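Local coordinates for pilin (Streptococcus pyogenes serotype M1, PDB 3GLD), which forms the shaft of the pilus as covalently joined, stacked subunits, which the bacterium needs for adhesion to host cells, aggregation and biofilm formation, at residues V102-D116 with V149-T161. The protein carries 2 engineered substitutions. Numbering follows the deposited sequence.
Sequences VTAEKIDKVPGVSYD and VPIQFKNSLDSTT. Engineered in segment 102-116: Ala-104 (natural residue Glu).
The isopeptide site of the N-terminal domain is built where Asn-155, on strand 151-157, meets Tyr-115 and Asp-116 beside Ala-104, an engineered replacement for the glutamate that promotes the Lys-23 to Asn-155 cross-link. Asn-155 retains both amide atoms in the model, consistent with an unformed bond. Its OD1 accepts Asp-116 N at 2.6 Å, the donor tilted 30° from the carbonyl plane; with CG lying beside its own backbone N (chi1 -68°), ND2 comes within 3.4 Å of Tyr-115 CD1. Asp-116 answers through OD2, whose anti lone pair receives Lys-154 N at 3.0 Å, while OD1 is held by Thr-118. The Tyr-115 ring carries Val-113 CG1 and Lys-106 CB on opposite faces, and its OH accepts Val-110 N. Upstream, Ala-104 CB stands over one face of Phe-153, 4.1 Å from the ring centroid in a CH-pi contact; Val-102 O lies at the ring edge. Antiparallel pairing is documented by Ser-114 N to Ser-156 O, 2.9 Å, and its reciprocal bond, and Gly-112 O, from within the type II turn 110-113, accepts Asp-158 N at 2.7 Å. Val-113 CG2 packs on Leu-157 CD1. The 102-104 end of strand 96-104, whose axis passes 8.7 Å from that of strand 151-157 at 17° to it, belongs to the facing sheet, and strand 151-157 is flanked by strand 18-27, which brings Lys-23 to Asn-155, while Phe-41 and Tyr-120 pack against Phe-153.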
loop_
_atom_site.group_PDB
_atom_site.type_symbol
_atom_site.label_atom_id
_atom_site.label_comp_id
_atom_site.label_asym_id
_atom_site.label_seq_id
_atom_site.Cartn_x
_atom_site.Cartn_y
_atom_site.Cartn_z
ATOM N N VAL A 102 15.724 7.148 -14.539
ATOM C CA VAL A 102 14.329 7.123 -14.121
ATOM C C VAL A 102 14.247 6.587 -12.688
ATOM O O VAL A 102 14.769 5.502 -12.408
ATOM C CB VAL A 102 13.490 6.231 -15.035
ATOM C CG1 VAL A 102 12.048 6.089 -14.494
ATOM C CG2 VAL A 102 13.475 6.800 -16.456
ATOM N N THR A 103 13.603 7.355 -11.807
ATOM C CA THR A 103 13.455 6.995 -10.388
ATOM C C THR A 103 12.000 7.178 -9.919
ATOM O O THR A 103 11.204 7.865 -10.573
ATOM C CB THR A 103 14.391 7.814 -9.471
ATOM O OG1 THR A 103 14.209 9.215 -9.716
ATOM C CG2 THR A 103 15.871 7.433 -9.694
ATOM N N ALA A 104 11.662 6.529 -8.809
ATOM C CA ALA A 104 10.352 6.708 -8.179
ATOM C C ALA A 104 10.520 7.721 -7.076
ATOM O O ALA A 104 11.397 7.560 -6.218
ATOM C CB ALA A 104 9.842 5.388 -7.621
ATOM N N GLU A 105 9.719 8.783 -7.120
ATOM C CA GLU A 105 9.697 9.785 -6.055
ATOM C C GLU A 105 9.179 9.216 -4.731
ATOM O O GLU A 105 8.300 8.344 -4.726
ATOM C CB GLU A 105 8.825 10.971 -6.451
ATOM C CG GLU A 105 9.438 11.871 -7.493
ATOM C CD GLU A 105 10.495 12.806 -6.930
ATOM O OE1 GLU A 105 10.198 13.551 -5.961
ATOM O OE2 GLU A 105 11.625 12.806 -7.477
ATOM N N LYS A 106 9.723 9.707 -3.617
ATOM C CA LYS A 106 9.237 9.313 -2.275
ATOM C C LYS A 106 9.188 10.491 -1.286
ATOM O O LYS A 106 9.960 10.544 -0.332
ATOM C CB LYS A 106 10.039 8.120 -1.709
ATOM C CG LYS A 106 11.559 8.302 -1.666
ATOM C CD LYS A 106 12.187 7.586 -0.457
ATOM C CE LYS A 106 12.577 6.145 -0.777
ATOM N NZ LYS A 106 13.056 5.401 0.441
ATOM N N ILE A 107 8.257 11.413 -1.515
ATOM C CA ILE A 107 8.193 12.676 -0.771
ATOM C C ILE A 107 7.004 12.747 0.193
ATOM O O ILE A 107 7.188 13.025 1.383
ATOM C CB ILE A 107 8.236 13.926 -1.729
ATOM C CG1 ILE A 107 7.974 15.231 -0.955
ATOM C CG2 ILE A 107 7.280 13.751 -2.936
ATOM C CD1 ILE A 107 8.493 16.487 -1.646
ATOM N N ASP A 108 5.794 12.509 -0.316
ATOM C CA ASP A 108 4.603 12.440 0.537
ATOM C C ASP A 108 4.344 10.956 0.824
ATOM O O ASP A 108 3.501 10.326 0.172
ATOM C CB ASP A 108 3.392 13.110 -0.136
ATOM C CG ASP A 108 3.705 14.519 -0.667
ATOM O OD1 ASP A 108 4.272 15.358 0.085
ATOM O OD2 ASP A 108 3.365 14.789 -1.848
ATOM N N LYS A 109 5.108 10.408 1.770
ATOM C CA LYS A 109 5.127 8.972 2.052
ATOM C C LYS A 109 3.782 8.493 2.597
ATOM O O LYS A 109 3.269 9.042 3.568
ATOM C CB LYS A 109 6.253 8.629 3.033
ATOM C CG LYS A 109 7.664 8.842 2.472
ATOM C CD LYS A 109 8.741 8.803 3.565
ATOM C CE LYS A 109 9.320 7.400 3.742
ATOM N NZ LYS A 109 10.035 7.261 5.058
ATOM N N VAL A 110 3.219 7.486 1.942
ATOM C CA VAL A 110 1.934 6.900 2.324
ATOM C C VAL A 110 2.202 5.911 3.454
ATOM O O VAL A 110 3.077 5.050 3.325
ATOM C CB VAL A 110 1.307 6.157 1.124
ATOM C CG1 VAL A 110 -0.054 5.538 1.464
ATOM C CG2 VAL A 110 1.224 7.086 -0.088
ATOM N N PRO A 111 1.441 6.021 4.565
ATOM C CA PRO A 111 1.632 5.116 5.709
ATOM C C PRO A 111 1.534 3.644 5.319
ATOM O O PRO A 111 0.677 3.274 4.526
ATOM C CB PRO A 111 0.495 5.508 6.664
ATOM C CG PRO A 111 0.111 6.900 6.235
ATOM C CD PRO A 111 0.265 6.885 4.755
ATOM N N GLY A 112 2.433 2.829 5.867
ATOM C CA GLY A 112 2.514 1.413 5.542
ATOM C C GLY A 112 3.224 1.049 4.237
ATOM O O GLY A 112 3.387 -0.140 3.941
ATOM N N VAL A 113 3.617 2.048 3.443
ATOM C CA VAL A 113 4.266 1.777 2.141
ATOM C C VAL A 113 5.788 1.857 2.178
ATOM O O VAL A 113 6.356 2.837 2.631
ATOM C CB VAL A 113 3.733 2.698 0.997
ATOM C CG1 VAL A 113 4.492 2.430 -0.308
ATOM C CG2 VAL A 113 2.223 2.479 0.803
ATOM N N SER A 114 6.426 0.798 1.699
ATOM C CA SER A 114 7.864 0.760 1.499
ATOM C C SER A 114 8.140 1.022 0.025
ATOM O O SER A 114 7.620 0.313 -0.844
ATOM C CB SER A 114 8.407 -0.614 1.869
ATOM O OG SER A 114 8.193 -0.884 3.243
ATOM N N TYR A 115 8.966 2.029 -0.245
ATOM C CA TYR A 115 9.177 2.511 -1.598
ATOM C C TYR A 115 10.287 1.790 -2.350
ATOM O O TYR A 115 11.352 1.497 -1.787
ATOM C CB TYR A 115 9.412 4.024 -1.572
ATOM C CG TYR A 115 8.122 4.782 -1.353
ATOM C CD1 TYR A 115 7.374 5.251 -2.436
ATOM C CD2 TYR A 115 7.628 4.995 -0.064
ATOM C CE1 TYR A 115 6.182 5.936 -2.235
ATOM C CE2 TYR A 115 6.437 5.669 0.149
ATOM C CZ TYR A 115 5.714 6.132 -0.935
ATOM O OH TYR A 115 4.540 6.800 -0.710
ATOM N N ASP A 116 10.025 1.495 -3.621
ATOM C CA ASP A 116 11.044 0.943 -4.513
ATOM C C ASP A 116 12.173 1.948 -4.715
ATOM O O ASP A 116 11.947 3.089 -5.135
ATOM C CB ASP A 116 10.433 0.543 -5.857
ATOM C CG ASP A 116 11.344 -0.373 -6.664
ATOM O OD1 ASP A 116 12.573 -0.334 -6.442
ATOM O OD2 ASP A 116 10.829 -1.140 -7.506
ATOM N N VAL A 149 15.319 -4.426 -19.497
ATOM C CA VAL A 149 14.019 -4.775 -18.923
ATOM C C VAL A 149 13.048 -3.605 -19.024
ATOM O O VAL A 149 13.484 -2.463 -19.182
ATOM C CB VAL A 149 14.131 -5.210 -17.423
ATOM C CG1 VAL A 149 14.698 -6.625 -17.295
ATOM C CG2 VAL A 149 14.940 -4.204 -16.587
ATOM N N PRO A 150 11.725 -3.888 -18.943
ATOM C CA PRO A 150 10.725 -2.828 -18.839
ATOM C C PRO A 150 10.944 -1.991 -17.593
ATOM O O PRO A 150 11.494 -2.478 -16.603
ATOM C CB PRO A 150 9.408 -3.601 -18.702
ATOM C CG PRO A 150 9.665 -4.862 -19.438
ATOM C CD PRO A 150 11.088 -5.212 -19.079
ATOM N N ILE A 151 10.534 -0.732 -17.654
ATOM C CA ILE A 151 10.589 0.139 -16.493
ATOM C C ILE A 151 9.403 -0.253 -15.603
ATOM O O ILE A 151 8.235 -0.007 -15.930
ATOM C CB ILE A 151 10.541 1.645 -16.886
ATOM C CG1 ILE A 151 11.544 1.977 -18.011
ATOM C CG2 ILE A 151 10.759 2.536 -15.662
ATOM C CD1 ILE A 151 12.983 1.490 -17.780
ATOM N N GLN A 152 9.728 -0.905 -14.498
ATOM C CA GLN A 152 8.742 -1.398 -13.546
ATOM C C GLN A 152 9.193 -1.008 -12.149
ATOM O O GLN A 152 10.388 -1.070 -11.828
ATOM C CB GLN A 152 8.596 -2.917 -13.665
ATOM C CG GLN A 152 7.555 -3.351 -14.692
ATOM C CD GLN A 152 7.779 -4.744 -15.262
ATOM O OE1 GLN A 152 8.529 -5.556 -14.707
ATOM N NE2 GLN A 152 7.130 -5.023 -16.397
ATOM N N PHE A 153 8.227 -0.576 -11.342
ATOM C CA PHE A 153 8.451 -0.268 -9.937
ATOM C C PHE A 153 7.451 -1.050 -9.060
ATOM O O PHE A 153 6.266 -1.159 -9.398
ATOM C CB PHE A 153 8.311 1.234 -9.701
ATOM C CG PHE A 153 9.456 2.049 -10.250
ATOM C CD1 PHE A 153 10.649 2.169 -9.545
ATOM C CD2 PHE A 153 9.327 2.724 -11.466
ATOM C CE1 PHE A 153 11.718 2.935 -10.043
ATOM C CE2 PHE A 153 10.374 3.496 -11.965
ATOM C CZ PHE A 153 11.574 3.599 -11.251
ATOM N N LYS A 154 7.925 -1.593 -7.939
ATOM C CA LYS A 154 7.073 -2.410 -7.066
ATOM C C LYS A 154 7.215 -1.931 -5.626
ATOM O O LYS A 154 8.180 -2.274 -4.957
ATOM C CB LYS A 154 7.441 -3.898 -7.182
ATOM C CG LYS A 154 6.472 -4.851 -6.441
ATOM C CD LYS A 154 6.580 -6.324 -6.882
ATOM C CE LYS A 154 7.820 -7.003 -6.303
ATOM N NZ LYS A 154 7.749 -8.500 -6.392
ATOM N N ASN A 155 6.288 -1.086 -5.180
ATOM C CA ASN A 155 6.211 -0.726 -3.772
ATOM C C ASN A 155 5.490 -1.821 -2.981
ATOM O O ASN A 155 4.737 -2.620 -3.562
ATOM C CB ASN A 155 5.504 0.614 -3.584
ATOM C CG ASN A 155 6.305 1.785 -4.124
ATOM O OD1 ASN A 155 7.514 1.681 -4.412
ATOM N ND2 ASN A 155 5.631 2.919 -4.265
ATOM N N SER A 156 5.735 -1.874 -1.672
ATOM C CA SER A 156 5.062 -2.861 -0.796
ATOM C C SER A 156 4.126 -2.164 0.181
ATOM O O SER A 156 4.513 -1.216 0.864
ATOM C CB SER A 156 6.063 -3.746 -0.035
ATOM O OG SER A 156 5.375 -4.831 0.600
ATOM N N LEU A 157 2.875 -2.605 0.201
ATOM C CA LEU A 157 1.900 -2.075 1.147
ATOM C C LEU A 157 1.797 -3.033 2.332
ATOM O O LEU A 157 1.378 -4.189 2.192
ATOM C CB LEU A 157 0.533 -1.913 0.482
ATOM C CG LEU A 157 -0.602 -1.454 1.395
ATOM C CD1 LEU A 157 -0.415 -0.016 1.872
ATOM C CD2 LEU A 157 -1.937 -1.632 0.649
ATOM N N ASP A 158 2.202 -2.546 3.492
ATOM C CA ASP A 158 2.052 -3.316 4.738
ATOM C C ASP A 158 0.727 -2.902 5.414
ATOM O O ASP A 158 0.162 -1.851 5.114
ATOM C CB ASP A 158 3.271 -3.104 5.660
ATOM C CG ASP A 158 3.383 -4.175 6.775
ATOM O OD1 ASP A 158 2.543 -5.103 6.855
ATOM O OD2 ASP A 158 4.330 -4.081 7.571
ATOM N N SER A 159 0.220 -3.751 6.295
ATOM C CA SER A 159 -0.959 -3.408 7.090
ATOM C C SER A 159 -0.799 -4.135 8.408
ATOM O O SER A 159 0.205 -4.783 8.625
ATOM C CB SER A 159 -2.246 -3.767 6.359
ATOM O OG SER A 159 -2.235 -5.116 5.967
ATOM N N THR A 160 -1.747 -3.995 9.319
ATOM C CA THR A 160 -1.529 -4.528 10.656
ATOM C C THR A 160 -2.766 -5.260 11.202
ATOM O O THR A 160 -3.725 -5.502 10.466
ATOM C CB THR A 160 -1.025 -3.411 11.605
ATOM O OG1 THR A 160 -0.588 -3.980 12.845
ATOM C CG2 THR A 160 -2.106 -2.332 11.840
ATOM N N THR A 161 -2.717 -5.676 12.470
ATOM C CA THR A 161 -3.880 -6.288 13.110
ATOM C C THR A 161 -4.138 -5.603 14.424
ATOM O O THR A 161 -3.193 -5.083 15.049
ATOM C CB THR A 161 -3.683 -7.784 13.397
ATOM O OG1 THR A 161 -2.564 -7.943 14.284
ATOM C CG2 THR A 161 -3.440 -8.569 12.093
#